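Local atomic coordinates of LP04448p (Drosophila melanogaster, PDB entry 2QK2), a protein that probably binds tubulin through its TOG domains, as in other XMAP215-family proteins, and is linked to microtubule plus ends. Residues R159-T167 against K233-A241; L174-L185 against V212-K223. All blocks are in the same frame, centred on the assembly; numbering follows the deposited sequence.

Overall arrangement
Both contacts lie towards the C-terminal end of a TOG domain, an all-helical array of HEAT repeats. Contact 1 joins the end of helix 147-161 and the turn after it to the C-terminal tail. Contact 2 joins the next helix, 171-185, to the loop that leads into helix 221-233 and to the first turn of that helix, which runs on into the tail of contact 1. The segments of contact 2 thus fall between those of contact 1 in the sequence. The contact centres are 19 Å apart and the nearest atoms about 5 Å, without touching. Helix 190-207 borders both: Leu-206 and Thr-202 meet contact 1, Leu-203 meets contact 2.

Contact 1. Residues R159-T167 against K233-A241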
loop_
_atom_site.group_PDB
_atom_site.type_symbol
_atom_site.label_atom_id
_atom_site.label_comp_id
_atom_site.label_asym_id
_atom_site.label_seq_id
_atom_site.Cartn_x
_atom_site.Cartn_y
_atom_site.Cartn_z
ATOM N N ARG A 159 8.584 1.678 -2.367
ATOM C CA ARG A 159 7.997 0.868 -3.428
ATOM C C ARG A 159 7.119 1.737 -4.330
ATOM O O ARG A 159 7.152 1.608 -5.555
ATOM C CB ARG A 159 7.176 -0.281 -2.839
ATOM C CG ARG A 159 7.988 -1.274 -2.006
ATOM C CD ARG A 159 7.191 -2.554 -1.713
ATOM N NE ARG A 159 5.907 -2.278 -1.069
ATOM C CZ ARG A 159 5.736 -2.028 0.228
ATOM N NH1 ARG A 159 6.774 -2.016 1.060
ATOM N NH2 ARG A 159 4.517 -1.773 0.692
ATOM N N ALA A 160 6.355 2.641 -3.729
ATOM C CA ALA A 160 5.483 3.530 -4.503
ATOM C C ALA A 160 6.285 4.386 -5.497
ATOM O O ALA A 160 5.918 4.516 -6.671
ATOM C CB ALA A 160 4.694 4.439 -3.557
ATOM N N LEU A 161 7.383 4.965 -5.018
ATOM C CA LEU A 161 8.225 5.819 -5.848
ATOM C C LEU A 161 8.771 5.123 -7.094
ATOM O O LEU A 161 8.948 5.764 -8.135
ATOM C CB LEU A 161 9.372 6.398 -5.008
ATOM C CG LEU A 161 8.944 7.446 -3.972
ATOM C CD1 LEU A 161 10.113 7.784 -3.047
ATOM C CD2 LEU A 161 8.451 8.703 -4.683
ATOM N N THR A 162 9.025 3.820 -7.005
ATOM C CA THR A 162 9.539 3.085 -8.157
ATOM C C THR A 162 8.492 3.006 -9.270
ATOM O O THR A 162 8.801 2.609 -10.394
ATOM C CB THR A 162 9.943 1.640 -7.796
ATOM O OG1 THR A 162 8.777 0.905 -7.411
ATOM C CG2 THR A 162 10.955 1.625 -6.658
ATOM N N ARG A 163 7.255 3.376 -8.954
ATOM C CA ARG A 163 6.176 3.336 -9.940
ATOM C C ARG A 163 5.480 4.684 -10.024
ATOM O O ARG A 163 4.269 4.759 -10.247
ATOM C CB ARG A 163 5.154 2.265 -9.561
ATOM C CG ARG A 163 5.732 0.865 -9.483
ATOM C CD ARG A 163 4.714 -0.116 -8.933
ATOM N NE ARG A 163 5.328 -1.399 -8.596
ATOM C CZ ARG A 163 5.770 -2.277 -9.489
ATOM N NH1 ARG A 163 5.663 -2.018 -10.788
ATOM N NH2 ARG A 163 6.331 -3.409 -9.083
ATOM N N THR A 164 6.246 5.750 -9.841
ATOM C CA THR A 164 5.685 7.088 -9.881
ATOM C C THR A 164 6.341 7.952 -10.954
ATOM O O THR A 164 7.542 7.868 -11.181
ATOM C CB THR A 164 5.843 7.777 -8.510
ATOM O OG1 THR A 164 5.257 6.950 -7.496
ATOM C CG2 THR A 164 5.155 9.130 -8.504
ATOM N N GLN A 165 5.536 8.773 -11.621
ATOM C CA GLN A 165 6.049 9.674 -12.644
ATOM C C GLN A 165 6.720 10.850 -11.940
ATOM O O GLN A 165 6.175 11.401 -10.980
ATOM C CB GLN A 165 4.908 10.204 -13.521
ATOM C CG GLN A 165 4.350 9.207 -14.520
ATOM C CD GLN A 165 5.402 8.727 -15.498
ATOM O OE1 GLN A 165 6.165 9.524 -16.045
ATOM N NE2 GLN A 165 5.445 7.420 -15.727
ATOM N N PRO A 166 7.913 11.251 -12.403
ATOM C CA PRO A 166 8.597 12.377 -11.764
ATOM C C PRO A 166 7.704 13.613 -11.702
ATOM O O PRO A 166 7.738 14.362 -10.723
ATOM C CB PRO A 166 9.820 12.582 -12.650
ATOM C CG PRO A 166 10.130 11.178 -13.105
ATOM C CD PRO A 166 8.749 10.655 -13.459
ATOM N N THR A 167 6.888 13.813 -12.735
ATOM C CA THR A 167 5.995 14.970 -12.779
ATOM C C THR A 167 4.854 14.905 -11.761
ATOM O O THR A 167 4.082 15.857 -11.628
ATOM C CB THR A 167 5.383 15.166 -14.188
ATOM O OG1 THR A 167 4.672 13.983 -14.577
ATOM C CG2 THR A 167 6.479 15.456 -15.205
ATOM N N LYS A 233 20.767 0.762 -5.626
ATOM C CA LYS A 233 19.954 -0.431 -5.825
ATOM C C LYS A 233 18.516 -0.174 -6.262
ATOM O O LYS A 233 17.858 -1.066 -6.792
ATOM C CB LYS A 233 19.968 -1.265 -4.547
ATOM C CG LYS A 233 21.374 -1.613 -4.096
ATOM C CD LYS A 233 21.370 -2.502 -2.871
ATOM C CE LYS A 233 22.787 -2.877 -2.469
ATOM N NZ LYS A 233 22.800 -3.810 -1.309
ATOM N N ALA A 234 18.023 1.040 -6.045
ATOM C CA ALA A 234 16.659 1.374 -6.430
ATOM C C ALA A 234 16.465 1.243 -7.939
ATOM O O ALA A 234 17.330 1.647 -8.720
ATOM C CB ALA A 234 16.324 2.794 -5.986
ATOM N N GLU A 235 15.329 0.677 -8.340
ATOM C CA GLU A 235 15.002 0.506 -9.754
ATOM C C GLU A 235 13.693 1.213 -10.080
ATOM O O GLU A 235 12.632 0.791 -9.624
ATOM C CB GLU A 235 14.852 -0.975 -10.100
ATOM C CG GLU A 235 16.086 -1.817 -9.853
ATOM C CD GLU A 235 15.898 -3.258 -10.300
ATOM O OE1 GLU A 235 14.960 -3.920 -9.801
ATOM O OE2 GLU A 235 16.686 -3.727 -11.151
ATOM N N ILE A 236 13.762 2.285 -10.862
ATOM C CA ILE A 236 12.558 3.013 -11.241
ATOM C C ILE A 236 11.906 2.267 -12.397
ATOM O O ILE A 236 12.397 2.285 -13.527
ATOM C CB ILE A 236 12.877 4.453 -11.669
ATOM C CG1 ILE A 236 13.614 5.176 -10.538
ATOM C CG2 ILE A 236 11.588 5.184 -12.025
ATOM C CD1 ILE A 236 12.899 5.134 -9.198
ATOM N N LYS A 237 10.792 1.613 -12.097
ATOM C CA LYS A 237 10.072 0.811 -13.072
ATOM C C LYS A 237 9.200 1.576 -14.061
ATOM O O LYS A 237 8.605 0.969 -14.944
ATOM C CB LYS A 237 9.229 -0.222 -12.327
ATOM C CG LYS A 237 10.058 -1.096 -11.403
ATOM C CD LYS A 237 9.211 -1.743 -10.323
ATOM C CE LYS A 237 10.068 -2.614 -9.407
ATOM N NZ LYS A 237 11.224 -1.871 -8.810
ATOM N N ILE A 238 9.126 2.895 -13.936
ATOM C CA ILE A 238 8.298 3.667 -14.856
ATOM C C ILE A 238 9.074 4.367 -15.970
ATOM O O ILE A 238 10.305 4.320 -16.020
ATOM C CB ILE A 238 7.448 4.726 -14.096
ATOM C CG1 ILE A 238 8.348 5.670 -13.292
ATOM C CG2 ILE A 238 6.456 4.031 -13.183
ATOM C CD1 ILE A 238 9.017 6.753 -14.117
ATOM N N LYS A 239 8.325 5.004 -16.867
ATOM C CA LYS A 239 8.886 5.747 -17.991
ATOM C C LYS A 239 8.419 7.192 -17.876
ATOM O O LYS A 239 7.217 7.462 -17.899
ATOM C CB LYS A 239 8.390 5.164 -19.313
ATOM C CG LYS A 239 8.774 5.971 -20.547
ATOM C CD LYS A 239 10.274 5.956 -20.788
ATOM C CE LYS A 239 10.632 6.730 -22.046
ATOM N NZ LYS A 239 12.088 6.653 -22.343
ATOM N N VAL A 240 9.365 8.116 -17.757
ATOM C CA VAL A 240 9.032 9.529 -17.630
ATOM C C VAL A 240 8.219 10.041 -18.822
ATOM O O VAL A 240 6.988 9.972 -18.819
ATOM C CB VAL A 240 10.310 10.386 -17.481
ATOM C CG1 VAL A 240 9.939 11.833 -17.188
ATOM C CG2 VAL A 240 11.184 9.821 -16.371
ATOM N N ALA A 241 8.914 10.549 -19.838
ATOM C CA ALA A 241 8.273 11.085 -21.038
ATOM C C ALA A 241 7.565 12.402 -20.737
ATOM O O ALA A 241 7.910 13.415 -21.383
ATOM C CB ALA A 241 7.279 10.072 -21.609
#
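Thr-162 and Lys-237 join the turn after helix 147-161 of this HEAT-repeat TOG domain to the C-terminal tail, which runs alongside it in the same direction, without regular secondary structure. Two hydrogen bonds hold the segments together. Lys-237 N donates to Thr-162 O at 2.8 Å, in the carbonyl plane. The Gln-165 side chain, bent at chi2 (-60°), brings NE2 to Lys-239 O, also at 2.8 Å. That acceptor lies near the amide plane, but the donor stands above the carbonyl plane. Without the amide, as with an alanine here, Lys-239 O would probably lose this donor, and the poorly ordered end of the tail would be less firmly tied.

The van der Waals contacts centre on Ile-238. Its CG2 presses on Arg-163 CA at 3.3 Å, and its CG1 lies against the backbone carbonyl at Thr-164 O. Its CD1 touches Pro-166 CD at 4.0 Å. Pro-166 CG also touches Val-240 CG2, while Leu-206 of helix 190-207 packs on Pro-166 and Ile-236.

Charged side chains form the outer edge. Lys-237 runs beside Thr-162, and a bend at chi4 (55°) turns NZ back to Glu-235 O, 3.1 Å away. Midway along the same chain, Lys-237 CD sits 3.3 Å above one face of the Arg-163 guanidinium, offset toward its rim.

Contact 2. Residues L174-L185 against V212-K223; sequences LKLLTTSLVKTL and VTPLLADVDPLK
Leu-215 crosses Thr-178 at about a right angle and lays its CD1 against OG1 of that threonine, 3.6 Å away. The same methyl lies 3.9 Å from Leu-174 CG. Leu-215 CD2 lies against CG of Lys-175, whose side chain also runs across the leucine. One leucine thus spans a full turn of helix 171-185.

Thr-178 is held in a fixed rotation. Its OG1 donates to Leu-174 O at 2.7 Å, from above the carbonyl plane, while Thr-178 N reaches that oxygen from the opposite face. With CG2 anti to the backbone N, the methyl turns to Leu-216 CD2 at 3.6 Å.

The helix belongs to the HEAT-repeat array of the TOG domain. Facing it are the irregular link between helices 209-212 and 221-233, with a 3-10 segment followed by a type I beta turn from Leu-216 to Val-219, and the first turn of helix 221-233. Leu-203 of helix 190-207 packs against Leu-174 and Thr-178.

Further along, Leu-216 CD2 also touches Val-182 CG2, the two side chains crossing obliquely. Leu-185 is set at about a right angle to Val-219, its CD2 3.9 Å from CG1 of the valine. It slides past Lys-223 in the opposite direction, with Leu-185 CG 3.9 Å from Lys-223 CD. Beyond this, Lys-223 CE rests on the backbone at Leu-185 O, 3.5 Å away.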
loop_
_atom_site.group_PDB
_atom_site.type_symbol
_atom_site.label_atom_id
_atom_site.label_comp_id
_atom_site.label_asym_id
_atom_site.label_seq_id
_atom_site.Cartn_x
_atom_site.Cartn_y
_atom_site.Cartn_z
ATOM N N LEU A 174 7.693 17.300 -2.605
ATOM C CA LEU A 174 9.052 16.787 -2.491
ATOM C C LEU A 174 9.640 17.205 -1.146
ATOM O O LEU A 174 10.217 16.395 -0.430
ATOM C CB LEU A 174 9.930 17.330 -3.627
ATOM C CG LEU A 174 11.394 16.866 -3.558
ATOM C CD1 LEU A 174 11.431 15.358 -3.749
ATOM C CD2 LEU A 174 12.245 17.569 -4.619
ATOM N N LYS A 175 9.488 18.477 -0.803
ATOM C CA LYS A 175 10.011 18.979 0.464
ATOM C C LYS A 175 9.324 18.323 1.661
ATOM O O LYS A 175 9.981 17.936 2.624
ATOM C CB LYS A 175 9.849 20.500 0.528
ATOM C CG LYS A 175 10.679 21.235 -0.521
ATOM C CD LYS A 175 10.192 22.664 -0.734
ATOM C CE LYS A 175 10.488 23.557 0.459
ATOM N NZ LYS A 175 11.943 23.837 0.568
ATOM N N LEU A 176 8.000 18.199 1.596
ATOM C CA LEU A 176 7.239 17.592 2.685
ATOM C C LEU A 176 7.654 16.135 2.909
ATOM O O LEU A 176 7.861 15.694 4.040
ATOM C CB LEU A 176 5.740 17.656 2.379
ATOM C CG LEU A 176 4.813 16.977 3.394
ATOM C CD1 LEU A 176 4.889 17.710 4.727
ATOM C CD2 LEU A 176 3.385 16.985 2.863
ATOM N N LEU A 177 7.772 15.389 1.823
ATOM C CA LEU A 177 8.161 13.992 1.904
ATOM C C LEU A 177 9.582 13.840 2.441
ATOM O O LEU A 177 9.825 13.035 3.337
ATOM C CB LEU A 177 8.052 13.348 0.520
ATOM C CG LEU A 177 6.971 12.292 0.269
ATOM C CD1 LEU A 177 5.698 12.607 1.022
ATOM C CD2 LEU A 177 6.711 12.225 -1.228
ATOM N N THR A 178 10.515 14.614 1.894
ATOM C CA THR A 178 11.907 14.539 2.327
ATOM C C THR A 178 12.034 14.912 3.805
ATOM O O THR A 178 12.662 14.195 4.586
ATOM C CB THR A 178 12.805 15.470 1.481
ATOM O OG1 THR A 178 12.607 15.185 0.087
ATOM C CG2 THR A 178 14.278 15.248 1.826
ATOM N N THR A 179 11.429 16.031 4.187
ATOM C CA THR A 179 11.466 16.488 5.575
ATOM C C THR A 179 10.954 15.410 6.525
ATOM O O THR A 179 11.581 15.124 7.545
ATOM C CB THR A 179 10.598 17.755 5.775
ATOM O OG1 THR A 179 11.188 18.853 5.073
ATOM C CG2 THR A 179 10.486 18.106 7.255
ATOM N N SER A 180 9.812 14.818 6.183
ATOM C CA SER A 180 9.212 13.785 7.016
ATOM C C SER A 180 10.098 12.550 7.131
ATOM O O SER A 180 10.248 11.989 8.217
ATOM C CB SER A 180 7.844 13.377 6.456
ATOM O OG SER A 180 6.955 14.479 6.426
ATOM N N LEU A 181 10.675 12.129 6.008
ATOM C CA LEU A 181 11.539 10.958 5.980
ATOM C C LEU A 181 12.884 11.191 6.679
ATOM O O LEU A 181 13.443 10.266 7.265
ATOM C CB LEU A 181 11.768 10.502 4.528
ATOM C CG LEU A 181 10.566 9.820 3.858
ATOM C CD1 LEU A 181 10.791 9.668 2.352
ATOM C CD2 LEU A 181 10.354 8.467 4.505
ATOM N N VAL A 182 13.410 12.411 6.612
ATOM C CA VAL A 182 14.680 12.702 7.276
ATOM C C VAL A 182 14.443 12.602 8.779
ATOM O O VAL A 182 15.317 12.174 9.540
ATOM C CB VAL A 182 15.198 14.113 6.927
ATOM C CG1 VAL A 182 16.359 14.493 7.844
ATOM C CG2 VAL A 182 15.653 14.143 5.482
ATOM N N LYS A 183 13.241 12.978 9.197
ATOM C CA LYS A 183 12.877 12.920 10.602
ATOM C C LYS A 183 12.919 11.468 11.097
ATOM O O LYS A 183 13.514 11.176 12.130
ATOM C CB LYS A 183 11.482 13.510 10.788
ATOM C CG LYS A 183 11.172 13.981 12.197
ATOM C CD LYS A 183 9.922 14.841 12.187
ATOM C CE LYS A 183 10.100 16.028 11.241
ATOM N NZ LYS A 183 8.814 16.714 10.923
ATOM N N THR A 184 12.302 10.552 10.360
ATOM C CA THR A 184 12.317 9.157 10.780
ATOM C C THR A 184 13.705 8.553 10.559
ATOM O O THR A 184 14.083 7.582 11.219
ATOM C CB THR A 184 11.234 8.314 10.039
ATOM O OG1 THR A 184 11.368 8.471 8.622
ATOM C CG2 THR A 184 9.838 8.757 10.466
ATOM N N LEU A 185 14.466 9.135 9.637
ATOM C CA LEU A 185 15.818 8.654 9.362
ATOM C C LEU A 185 16.680 8.852 10.606
ATOM O O LEU A 185 17.580 8.060 10.891
ATOM C CB LEU A 185 16.437 9.430 8.195
ATOM C CG LEU A 185 17.910 9.148 7.875
ATOM C CD1 LEU A 185 18.070 7.736 7.313
ATOM C CD2 LEU A 185 18.415 10.181 6.874
ATOM N N VAL A 212 16.981 16.789 -5.157
ATOM C CA VAL A 212 16.840 16.374 -3.762
ATOM C C VAL A 212 17.989 16.739 -2.818
ATOM O O VAL A 212 17.754 17.078 -1.656
ATOM C CB VAL A 212 16.609 14.847 -3.674
ATOM C CG1 VAL A 212 16.253 14.451 -2.247
ATOM C CG2 VAL A 212 15.504 14.435 -4.638
ATOM N N THR A 213 19.220 16.666 -3.313
ATOM C CA THR A 213 20.403 16.977 -2.511
ATOM C C THR A 213 20.258 18.168 -1.569
ATOM O O THR A 213 20.514 18.052 -0.373
ATOM C CB THR A 213 21.636 17.211 -3.412
ATOM O OG1 THR A 213 22.114 15.948 -3.887
ATOM C CG2 THR A 213 22.754 17.923 -2.641
ATOM N N PRO A 214 19.856 19.332 -2.095
ATOM C CA PRO A 214 19.700 20.510 -1.241
ATOM C C PRO A 214 18.910 20.231 0.036
ATOM O O PRO A 214 19.218 20.770 1.095
ATOM C CB PRO A 214 18.985 21.498 -2.154
ATOM C CG PRO A 214 19.534 21.150 -3.496
ATOM C CD PRO A 214 19.473 19.641 -3.483
ATOM N N LEU A 215 17.896 19.380 -0.065
ATOM C CA LEU A 215 17.066 19.063 1.091
ATOM C C LEU A 215 17.744 18.139 2.106
ATOM O O LEU A 215 17.243 17.967 3.215
ATOM C CB LEU A 215 15.749 18.435 0.622
ATOM C CG LEU A 215 15.004 19.217 -0.465
ATOM C CD1 LEU A 215 13.710 18.503 -0.811
ATOM C CD2 LEU A 215 14.725 20.638 0.015
ATOM N N LEU A 216 18.881 17.556 1.732
ATOM C CA LEU A 216 19.596 16.635 2.614
ATOM C C LEU A 216 20.914 17.223 3.112
ATOM O O LEU A 216 21.769 16.507 3.632
ATOM C CB LEU A 216 19.868 15.321 1.876
ATOM C CG LEU A 216 18.643 14.636 1.250
ATOM C CD1 LEU A 216 19.078 13.451 0.403
ATOM C CD2 LEU A 216 17.696 14.184 2.350
ATOM N N ALA A 217 21.068 18.534 2.962
ATOM C CA ALA A 217 22.287 19.216 3.376
ATOM C C ALA A 217 22.680 18.963 4.831
ATOM O O ALA A 217 23.866 18.945 5.153
ATOM C CB ALA A 217 22.150 20.718 3.124
ATOM N N ASP A 218 21.701 18.752 5.707
ATOM C CA ASP A 218 22.005 18.521 7.118
ATOM C C ASP A 218 22.057 17.062 7.560
ATOM O O ASP A 218 22.217 16.782 8.749
ATOM C CB ASP A 218 21.011 19.271 8.006
ATOM C CG ASP A 218 21.075 20.771 7.810
ATOM O OD1 ASP A 218 22.194 21.331 7.819
ATOM O OD2 ASP A 218 20.001 21.391 7.653
ATOM N N VAL A 219 21.914 16.132 6.621
ATOM C CA VAL A 219 21.968 14.714 6.959
ATOM C C VAL A 219 23.437 14.354 7.169
ATOM O O VAL A 219 24.279 14.678 6.334
ATOM C CB VAL A 219 21.385 13.854 5.822
ATOM C CG1 VAL A 219 21.548 12.378 6.146
ATOM C CG2 VAL A 219 19.916 14.202 5.618
ATOM N N ASP A 220 23.753 13.682 8.272
ATOM C CA ASP A 220 25.148 13.350 8.527
ATOM C C ASP A 220 25.706 12.332 7.533
ATOM O O ASP A 220 24.961 11.556 6.935
ATOM C CB ASP A 220 25.349 12.869 9.969
ATOM C CG ASP A 220 24.772 11.502 10.218
ATOM O OD1 ASP A 220 23.582 11.421 10.580
ATOM O OD2 ASP A 220 25.507 10.509 10.048
ATOM N N PRO A 221 27.038 12.333 7.345
ATOM C CA PRO A 221 27.772 11.448 6.431
ATOM C C PRO A 221 27.434 9.958 6.452
ATOM O O PRO A 221 27.350 9.335 5.394
ATOM C CB PRO A 221 29.231 11.724 6.789
ATOM C CG PRO A 221 29.200 13.181 7.149
ATOM C CD PRO A 221 27.969 13.252 8.031
ATOM N N LEU A 222 27.263 9.382 7.638
ATOM C CA LEU A 222 26.934 7.958 7.735
ATOM C C LEU A 222 25.580 7.671 7.096
ATOM O O LEU A 222 25.433 6.728 6.320
ATOM C CB LEU A 222 26.882 7.501 9.194
ATOM C CG LEU A 222 28.172 7.064 9.881
ATOM C CD1 LEU A 222 27.893 6.823 11.356
ATOM C CD2 LEU A 222 28.701 5.798 9.219
ATOM N N LYS A 223 24.592 8.487 7.442
ATOM C CA LYS A 223 23.250 8.323 6.903
ATOM C C LYS A 223 23.237 8.545 5.390
ATOM O O LYS A 223 22.582 7.801 4.661
ATOM C CB LYS A 223 22.296 9.284 7.608
ATOM C CG LYS A 223 22.057 8.922 9.067
ATOM C CD LYS A 223 21.220 9.981 9.765
ATOM C CE LYS A 223 20.785 9.520 11.147
ATOM N NZ LYS A 223 21.938 9.053 11.940
#